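Local coordinates for fructose-bisphosphate aldolase class I (Thermoproteus tenax, PDB 1W8S), which is a class I aldolase of the DeoC/LacD family, built as a TIM barrel, with 1,6-di-O-phosphono-beta-D-fructofuranose bound in its pocket in this model, at residues Gly88-Val93 / Phe146-Lys151; Lys196-Met201 / Gly224-Ala229. The protein carries 2 engineered substitutions. All coordinates share one frame; numbering follows the deposited sequence.

Overall arrangement
Contact 1 (88-93 with 146-151) is a small surface meeting of two loops, whereas contact 2 (196-201 with 224-229) lies buried in the barrel wall and joins neighbouring parallel strands. They share no strand or helix, and their centres stand about 23 Å apart, with nearest atoms about 7 Å from each other. The chemistry follows the place: contact 1 relies on van der Waals packing of a proline, an arginine stem and glycines, and its charged groups find partners beyond the two loops, while contact 2 is a ladder of main-chain hydrogen bonds flanked by apolar side chains. Contact 1 supplies Phe-146 and Arg-148 to the ligand pocket, contact 2 Ala-229.

Contact 1 (Gly88-Val93 / Phe146-Lys151); sequences GEPVSV and FPRGGK. Engineered in segment 146-151: Phe-146 (natural residue Tyr). With FBP (1,6-di-O-phosphono-beta-D-fructofuranose), chain O.
Arg-148, whose aliphatic stem packs on Pro-90, uses NH2 to reach O6P of the bound 1,6-di-O-phosphono-beta-D-fructofuranose at 2.8 Å. The N-H...O angle is only 129°, so the hydrogen bond is weak, although the phosphate oxygen meets the guanidinium at its edge and near its plane. The group's NE makes a salt bridge with Glu-155 OE2, which probably fixes its rotation, and Lys-179 NZ lies close by and is also hydrogen-bonded to the ligand.

The long side chain suits this place because its two ends do different work. With CG anti to the backbone N (chi1 -169°), CG and CD pass obliquely by the CG corner of the proline ring, and the bend at chi3 turns the guanidinium toward the phosphate. Pro-90 aims its ring at the other loop, and CG of Pro-90 lies 3.8 Å from CG of Arg-148 and equally 3.8 Å from Arg-148 O. A rigid, compact ring fits well against a stem and a carbonyl at once.

Beside it, Glu-89 OE1 accepts a hydrogen bond from Gly-118 N and lies alongside the glycine turn, 3.8 Å from Gly-149 CA. Gly-149 has a positive phi of 88°, and a beta carbon there would collide with Glu-89 OE1 and crowd Pro-90 CD; the bare glycine lets the loops close up. Phe-146, an engineered residue replacing Tyr, presents its ring edge to the ligand, with CZ 3.8 Å from the ligand's O2.

Lys-151 NZ hydrogen-bonds to Thr-84 O of a neighbouring subunit, so this surface also borders the subunit interface. The loop 88-93 runs from strand 75-81 to strand 93-94, and the loop 146-151 leads from strand 141-145 to helix 158-171, against which Pro-147 packs.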
ATOM      1  N   GLY E  88       1.615  16.983  -6.479  1.00 17.32           N
ATOM      2  CA  GLY E  88       0.430  16.113  -6.432  1.00 18.41           C
ATOM      3  C   GLY E  88      -0.760  16.574  -5.581  1.00 18.79           C
ATOM      4  O   GLY E  88      -0.842  17.714  -5.081  1.00 17.77           O
ATOM      5  N   GLU E  89      -1.706  15.652  -5.403  1.00 18.47           N
ATOM      6  CA  GLU E  89      -2.798  15.890  -4.458  1.00 18.71           C
ATOM      7  C   GLU E  89      -2.104  15.980  -3.096  1.00 16.11           C
ATOM      8  O   GLU E  89      -1.212  15.177  -2.795  1.00 15.13           O
ATOM      9  CB  GLU E  89      -3.896  14.800  -4.552  1.00 19.42           C
ATOM     10  CG  GLU E  89      -5.092  15.128  -5.519  1.00 23.48           C
ATOM     11  CD  GLU E  89      -5.900  16.406  -5.216  1.00 27.97           C
ATOM     12  OE1 GLU E  89      -6.511  16.515  -4.164  1.00 28.58           O
ATOM     13  OE2 GLU E  89      -6.010  17.343  -6.070  1.00 33.64           O
ATOM     14  N   PRO E  90      -2.443  16.993  -2.293  1.00 15.56           N
ATOM     15  CA  PRO E  90      -1.690  17.285  -1.068  1.00 15.05           C
ATOM     16  C   PRO E  90      -1.635  16.120  -0.126  1.00 14.48           C
ATOM     17  O   PRO E  90      -2.658  15.560   0.203  1.00 12.90           O
ATOM     18  CB  PRO E  90      -2.476  18.435  -0.422  1.00 15.33           C
ATOM     19  CG  PRO E  90      -3.209  19.049  -1.531  1.00 16.38           C
ATOM     20  CD  PRO E  90      -3.507  17.983  -2.496  1.00 16.90           C
ATOM     21  N   VAL E  91      -0.435  15.794   0.323  1.00 13.24           N
ATOM     22  CA  VAL E  91      -0.251  14.687   1.232  1.00 13.25           C
ATOM     23  C   VAL E  91       0.999  14.935   2.052  1.00 12.64           C
ATOM     24  O   VAL E  91       1.993  15.436   1.547  1.00 12.33           O
ATOM     25  CB  VAL E  91      -0.194  13.359   0.458  1.00 14.09           C
ATOM     26  CG1 VAL E  91       1.072  13.253  -0.329  1.00 14.51           C
ATOM     27  CG2 VAL E  91      -0.367  12.165   1.397  1.00 16.94           C
ATOM     28  N   SER E  92       0.926  14.615   3.328  1.00 11.84           N
ATOM     29  CA  SER E  92       2.048  14.812   4.256  1.00 11.76           C
ATOM     30  C   SER E  92       2.095  13.572   5.170  1.00 12.78           C
ATOM     31  O   SER E  92       1.134  13.330   5.896  1.00 13.23           O
ATOM     32  CB  SER E  92       1.818  16.063   5.081  1.00 11.26           C
ATOM     33  OG  SER E  92       2.954  16.378   5.902  1.00 12.98           O
ATOM     34  N   VAL E  93       3.154  12.764   5.062  1.00 12.41           N
ATOM     35  CA  VAL E  93       3.250  11.533   5.850  1.00 12.82           C
ATOM     36  C   VAL E  93       4.246  11.674   7.000  1.00 13.09           C
ATOM     37  O   VAL E  93       5.156  12.494   6.962  1.00 12.94           O
ATOM     38  CB  VAL E  93       3.648  10.318   4.996  1.00 12.98           C
ATOM     39  CG1 VAL E  93       2.666  10.073   3.904  1.00 14.29           C
ATOM     40  CG2 VAL E  93       5.006  10.487   4.436  1.00 15.05           C
ATOM     41  N   PHE E 146      -5.946  21.753   7.619  1.00 12.99           N
ATOM     42  CA  PHE E 146      -5.832  22.697   6.494  1.00 13.07           C
ATOM     43  C   PHE E 146      -6.423  22.079   5.255  1.00 12.77           C
ATOM     44  O   PHE E 146      -5.694  21.495   4.437  1.00 11.73           O
ATOM     45  CB  PHE E 146      -4.371  23.023   6.190  1.00 13.56           C
ATOM     46  CG  PHE E 146      -3.636  23.715   7.300  1.00 16.18           C
ATOM     47  CD1 PHE E 146      -4.173  24.818   7.948  1.00 19.32           C
ATOM     48  CD2 PHE E 146      -2.380  23.260   7.695  1.00 22.18           C
ATOM     49  CE1 PHE E 146      -3.481  25.470   8.955  1.00 20.77           C
ATOM     50  CE2 PHE E 146      -1.686  23.888   8.706  1.00 25.83           C
ATOM     51  CZ  PHE E 146      -2.243  25.016   9.348  1.00 23.31           C
ATOM     52  N   PRO E 147      -7.739  22.186   5.090  1.00 12.48           N
ATOM     53  CA  PRO E 147      -8.385  21.699   3.868  1.00 12.07           C
ATOM     54  C   PRO E 147      -7.741  22.258   2.641  1.00 12.01           C
ATOM     55  O   PRO E 147      -7.448  23.447   2.561  1.00 11.34           O
ATOM     56  CB  PRO E 147      -9.847  22.185   4.017  1.00 12.24           C
ATOM     57  CG  PRO E 147     -10.055  22.266   5.500  1.00 12.31           C
ATOM     58  CD  PRO E 147      -8.731  22.682   6.061  1.00 12.82           C
ATOM     59  N   ARG E 148      -7.488  21.380   1.680  1.00 11.99           N
ATOM     60  CA  ARG E 148      -6.720  21.716   0.504  1.00 12.73           C
ATOM     61  C   ARG E 148      -6.864  20.571  -0.457  1.00 12.95           C
ATOM     62  O   ARG E 148      -6.723  19.419  -0.053  1.00 13.93           O
ATOM     63  CB  ARG E 148      -5.239  21.863   0.863  1.00 12.38           C
ATOM     64  CG  ARG E 148      -4.382  22.455  -0.201  1.00 16.24           C
ATOM     65  CD  ARG E 148      -2.992  22.776   0.289  1.00 18.54           C
ATOM     66  NE  ARG E 148      -3.038  23.845   1.290  1.00 21.24           N
ATOM     67  CZ  ARG E 148      -2.077  24.092   2.175  1.00 21.20           C
ATOM     68  NH1 ARG E 148      -1.001  23.324   2.233  1.00 19.54           N
ATOM     69  NH2 ARG E 148      -2.218  25.094   3.047  1.00 19.77           N
ATOM     70  N   GLY E 149      -7.052  20.897  -1.735  1.00 14.00           N
ATOM     71  CA  GLY E 149      -7.314  19.911  -2.783  1.00 12.98           C
ATOM     72  C   GLY E 149      -8.802  19.672  -2.857  1.00 13.65           C
ATOM     73  O   GLY E 149      -9.575  20.344  -2.167  1.00 12.96           O
ATOM     74  N   GLY E 150      -9.209  18.752  -3.719  1.00 13.62           N
ATOM     75  CA  GLY E 150     -10.617  18.482  -3.935  1.00 13.84           C
ATOM     76  C   GLY E 150     -11.405  19.721  -4.317  1.00 14.08           C
ATOM     77  O   GLY E 150     -11.018  20.475  -5.214  1.00 13.34           O
ATOM     78  N   LYS E 151     -12.524  19.933  -3.637  1.00 13.80           N
ATOM     79  CA  LYS E 151     -13.396  21.056  -3.937  1.00 14.47           C
ATOM     80  C   LYS E 151     -12.921  22.360  -3.280  1.00 14.01           C
ATOM     81  O   LYS E 151     -13.576  23.384  -3.430  1.00 14.60           O
ATOM     82  CB  LYS E 151     -14.816  20.793  -3.434  1.00 14.58           C
ATOM     83  CG  LYS E 151     -15.499  19.531  -3.937  1.00 16.79           C
ATOM     84  CD  LYS E 151     -16.866  19.402  -3.227  1.00 18.80           C
ATOM     85  CE  LYS E 151     -17.696  18.242  -3.787  1.00 22.67           C
ATOM     86  NZ  LYS E 151     -17.131  16.915  -3.470  1.00 20.48           N
TER
HETATM   87  P1  FBP O 270       3.146  30.732  10.045  1.00 16.68           P
HETATM   88  O1P FBP O 270       4.437  31.155   9.461  1.00 16.25           O
HETATM   89  O2P FBP O 270       2.607  31.638  11.193  1.00 14.16           O
HETATM   90  O3P FBP O 270       2.017  30.613   9.015  1.00 15.13           O
HETATM   91  O1  FBP O 270       3.397  29.294  10.685  1.00 15.99           O
HETATM   92  C1  FBP O 270       2.332  28.540  11.223  1.00 20.84           C
HETATM   93  C2  FBP O 270       2.079  27.319  10.328  1.00 24.86           C
HETATM   94  O2  FBP O 270       0.941  26.575  10.818  1.00 26.06           O
HETATM   95  C3  FBP O 270       3.282  26.374  10.204  1.00 24.70           C
HETATM   96  O3  FBP O 270       3.475  25.504  11.307  1.00 25.41           O
HETATM   97  C4  FBP O 270       2.936  25.642   8.909  1.00 26.46           C
HETATM   98  O4  FBP O 270       4.037  25.060   8.231  1.00 28.33           O
HETATM   99  C5  FBP O 270       2.354  26.772   8.072  1.00 28.64           C
HETATM  100  O5  FBP O 270       1.762  27.707   8.990  1.00 27.88           O
HETATM  101  C6  FBP O 270       1.329  26.232   7.082  1.00 30.90           C
HETATM  102  O6  FBP O 270       0.738  27.321   6.394  1.00 34.26           O
HETATM  103  P2  FBP O 270       0.761  27.399   4.777  1.00 35.66           P
HETATM  104  O4P FBP O 270       0.929  28.858   4.423  1.00 34.36           O
HETATM  105  O5P FBP O 270       1.859  26.483   4.233  1.00 31.87           O
HETATM  106  O6P FBP O 270      -0.620  27.034   4.203  1.00 29.44           O

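Contact 2 (Lys196-Met201 / Gly224-Ala229); sequences KVPVLM and GALGIA
Leu-200 pairs with Gly-227, and Met-201 with Ile-228, as adjacent parallel strands of the TIM barrel, the two ends of a beta-alpha-beta unit whose connecting helix is 210-222. The short segments 199-201 and 227-229 make an angle of 58°, a strong local twist.

Main-chain hydrogen bonds form the ladder. Val-199 O receives Leu-226 N at 2.8 Å and, more weakly, Gly-227 N. Further along, Met-201 uses both its N-H and its C=O on the second strand: Met-201 N donates to Gly-227 O at 2.9 Å, and Met-201 O accepts from Ala-229 N at 2.7 Å, both nearly straight. Gly-227 O is also approached by Leu-200 CA at 3.4 Å in a CA-H...O contact.

Apolar packing differs on the two faces. On one, Leu-200 CD2 lies against the main chain of Gly-227, 3.7 Å from its C. Glycine suits that position because, at phi 154°, a beta carbon would jam against the carbonyl O of Leu-226. The small side chain of Ala-229 lies about 5 Å from the bound ligand. On the other face, Met-201 and Ile-228 run side by side: CG anti to the backbone N (chi1 168°) and a bend at chi2 bring SD of Met-201 to 4.0 Å from CG2 of Ile-228. Met-201 also packs on helix 210-222. Just before the strands, Pro-198 CB touches Leu-226 CD2 at 3.7 Å, and helix 4-12 closes over both residues.

Gly-224 ends helix 210-222 in a Schellman motif, and a water links the two segments, accepting from Val-199 N and donating to Gly-224 O.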
ATOM      1  N   LYS E 196     -14.960  21.551  23.045  1.00 14.04           N
ATOM      2  CA  LYS E 196     -13.966  21.527  24.121  1.00 15.65           C
ATOM      3  C   LYS E 196     -12.494  21.511  23.644  1.00 14.48           C
ATOM      4  O   LYS E 196     -11.574  21.580  24.471  1.00 13.87           O
ATOM      5  CB  LYS E 196     -14.137  20.228  24.945  1.00 15.84           C
ATOM      6  CG  LYS E 196     -15.457  20.081  25.674  1.00 20.75           C
ATOM      7  CD  LYS E 196     -15.522  18.637  26.270  1.00 21.24           C
ATOM      8  CE  LYS E 196     -16.685  18.463  27.204  1.00 24.46           C
ATOM      9  NZ  LYS E 196     -16.551  17.220  27.981  1.00 24.50           N
ATOM     10  N   VAL E 197     -12.252  21.352  22.346  1.00 14.84           N
ATOM     11  CA  VAL E 197     -10.863  21.308  21.848  1.00 14.22           C
ATOM     12  C   VAL E 197     -10.406  22.754  21.538  1.00 14.74           C
ATOM     13  O   VAL E 197     -11.038  23.470  20.728  1.00 13.56           O
ATOM     14  CB  VAL E 197     -10.711  20.376  20.630  1.00 14.36           C
ATOM     15  CG1 VAL E 197      -9.291  20.398  20.098  1.00 14.49           C
ATOM     16  CG2 VAL E 197     -11.134  18.933  21.001  1.00 14.40           C
ATOM     17  N   PRO E 198      -9.331  23.207  22.182  1.00 14.98           N
ATOM     18  CA  PRO E 198      -8.845  24.577  21.947  1.00 15.03           C
ATOM     19  C   PRO E 198      -8.281  24.806  20.557  1.00 14.79           C
ATOM     20  O   PRO E 198      -7.686  23.898  19.955  1.00 14.51           O
ATOM     21  CB  PRO E 198      -7.767  24.773  23.009  1.00 14.90           C
ATOM     22  CG  PRO E 198      -7.299  23.347  23.336  1.00 15.59           C
ATOM     23  CD  PRO E 198      -8.534  22.506  23.206  1.00 15.34           C
ATOM     24  N   VAL E 199      -8.441  26.045  20.089  1.00 14.56           N
ATOM     25  CA  VAL E 199      -8.091  26.458  18.740  1.00 13.54           C
ATOM     26  C   VAL E 199      -6.954  27.460  18.788  1.00 13.64           C
ATOM     27  O   VAL E 199      -7.006  28.437  19.531  1.00 12.09           O
ATOM     28  CB  VAL E 199      -9.299  27.144  18.031  1.00 13.71           C
ATOM     29  CG1 VAL E 199      -8.874  27.826  16.717  1.00 13.63           C
ATOM     30  CG2 VAL E 199     -10.383  26.144  17.726  1.00 12.77           C
ATOM     31  N   LEU E 200      -5.948  27.186  17.971  1.00 13.79           N
ATOM     32  CA  LEU E 200      -4.806  28.033  17.707  1.00 14.44           C
ATOM     33  C   LEU E 200      -4.874  28.531  16.284  1.00 13.96           C
ATOM     34  O   LEU E 200      -5.086  27.760  15.348  1.00 14.35           O
ATOM     35  CB  LEU E 200      -3.520  27.236  17.882  1.00 14.46           C
ATOM     36  CG  LEU E 200      -3.162  26.774  19.295  1.00 15.48           C
ATOM     37  CD1 LEU E 200      -1.954  25.842  19.245  1.00 17.42           C
ATOM     38  CD2 LEU E 200      -2.896  27.975  20.220  1.00 18.24           C
ATOM     39  N   MET E 201      -4.703  29.823  16.109  1.00 15.02           N
ATOM     40  CA  MET E 201      -4.699  30.430  14.787  1.00 15.32           C
ATOM     41  C   MET E 201      -3.310  30.262  14.203  1.00 15.47           C
ATOM     42  O   MET E 201      -2.320  30.587  14.844  1.00 15.95           O
ATOM     43  CB  MET E 201      -5.023  31.929  14.902  1.00 15.51           C
ATOM     44  CG  MET E 201      -4.784  32.764  13.624  1.00 17.79           C
ATOM     45  SD  MET E 201      -3.603  34.130  13.884  1.00 19.94           S
ATOM     46  CE  MET E 201      -3.726  34.962  12.323  1.00 20.43           C
ATOM     47  N   GLY E 224     -12.658  33.829  20.652  1.00 15.39           N
ATOM     48  CA  GLY E 224     -12.607  32.873  21.750  1.00 16.29           C
ATOM     49  C   GLY E 224     -11.566  31.794  21.524  1.00 15.43           C
ATOM     50  O   GLY E 224     -11.539  30.771  22.212  1.00 17.33           O
ATOM     51  N   ALA E 225     -10.684  31.995  20.565  1.00 14.77           N
ATOM     52  CA  ALA E 225      -9.584  31.039  20.395  1.00 14.43           C
ATOM     53  C   ALA E 225      -8.601  31.044  21.576  1.00 14.18           C
ATOM     54  O   ALA E 225      -8.479  32.038  22.329  1.00 14.42           O
ATOM     55  CB  ALA E 225      -8.868  31.311  19.135  1.00 14.00           C
ATOM     56  N   LEU E 226      -7.856  29.947  21.690  1.00 13.38           N
ATOM     57  CA  LEU E 226      -6.849  29.813  22.722  1.00 13.44           C
ATOM     58  C   LEU E 226      -5.649  30.718  22.483  1.00 12.62           C
ATOM     59  O   LEU E 226      -4.981  31.115  23.421  1.00 11.03           O
ATOM     60  CB  LEU E 226      -6.369  28.361  22.833  1.00 12.87           C
ATOM     61  CG  LEU E 226      -5.330  28.096  23.912  1.00 13.74           C
ATOM     62  CD1 LEU E 226      -5.897  28.302  25.314  1.00 15.56           C
ATOM     63  CD2 LEU E 226      -4.775  26.726  23.765  1.00 13.60           C
ATOM     64  N   GLY E 227      -5.365  31.017  21.228  1.00 12.64           N
ATOM     65  CA  GLY E 227      -4.181  31.789  20.896  1.00 13.06           C
ATOM     66  C   GLY E 227      -3.666  31.530  19.488  1.00 13.76           C
ATOM     67  O   GLY E 227      -4.448  31.283  18.572  1.00 12.54           O
ATOM     68  N   ILE E 228      -2.345  31.597  19.320  1.00 13.17           N
ATOM     69  CA  ILE E 228      -1.780  31.595  17.993  1.00 13.67           C
ATOM     70  C   ILE E 228      -0.582  30.656  17.907  1.00 13.60           C
ATOM     71  O   ILE E 228       0.104  30.441  18.898  1.00 13.21           O
ATOM     72  CB  ILE E 228      -1.402  33.031  17.571  1.00 14.45           C
ATOM     73  CG1 ILE E 228      -0.197  33.562  18.359  1.00 14.59           C
ATOM     74  CG2 ILE E 228      -2.589  33.976  17.797  1.00 14.95           C
ATOM     75  CD1 ILE E 228       0.215  34.973  17.977  1.00 15.53           C
ATOM     76  N   ALA E 229      -0.383  30.093  16.716  1.00 12.66           N
ATOM     77  CA  ALA E 229       0.808  29.348  16.385  1.00 12.71           C
ATOM     78  C   ALA E 229       1.410  30.138  15.234  1.00 12.48           C
ATOM     79  O   ALA E 229       0.857  30.146  14.149  1.00 11.94           O
ATOM     80  CB  ALA E 229       0.468  27.918  15.976  1.00 14.43           C
TER
HETATM   81  O   HOH W   1     -10.338  27.811  21.430  1.00 24.50           O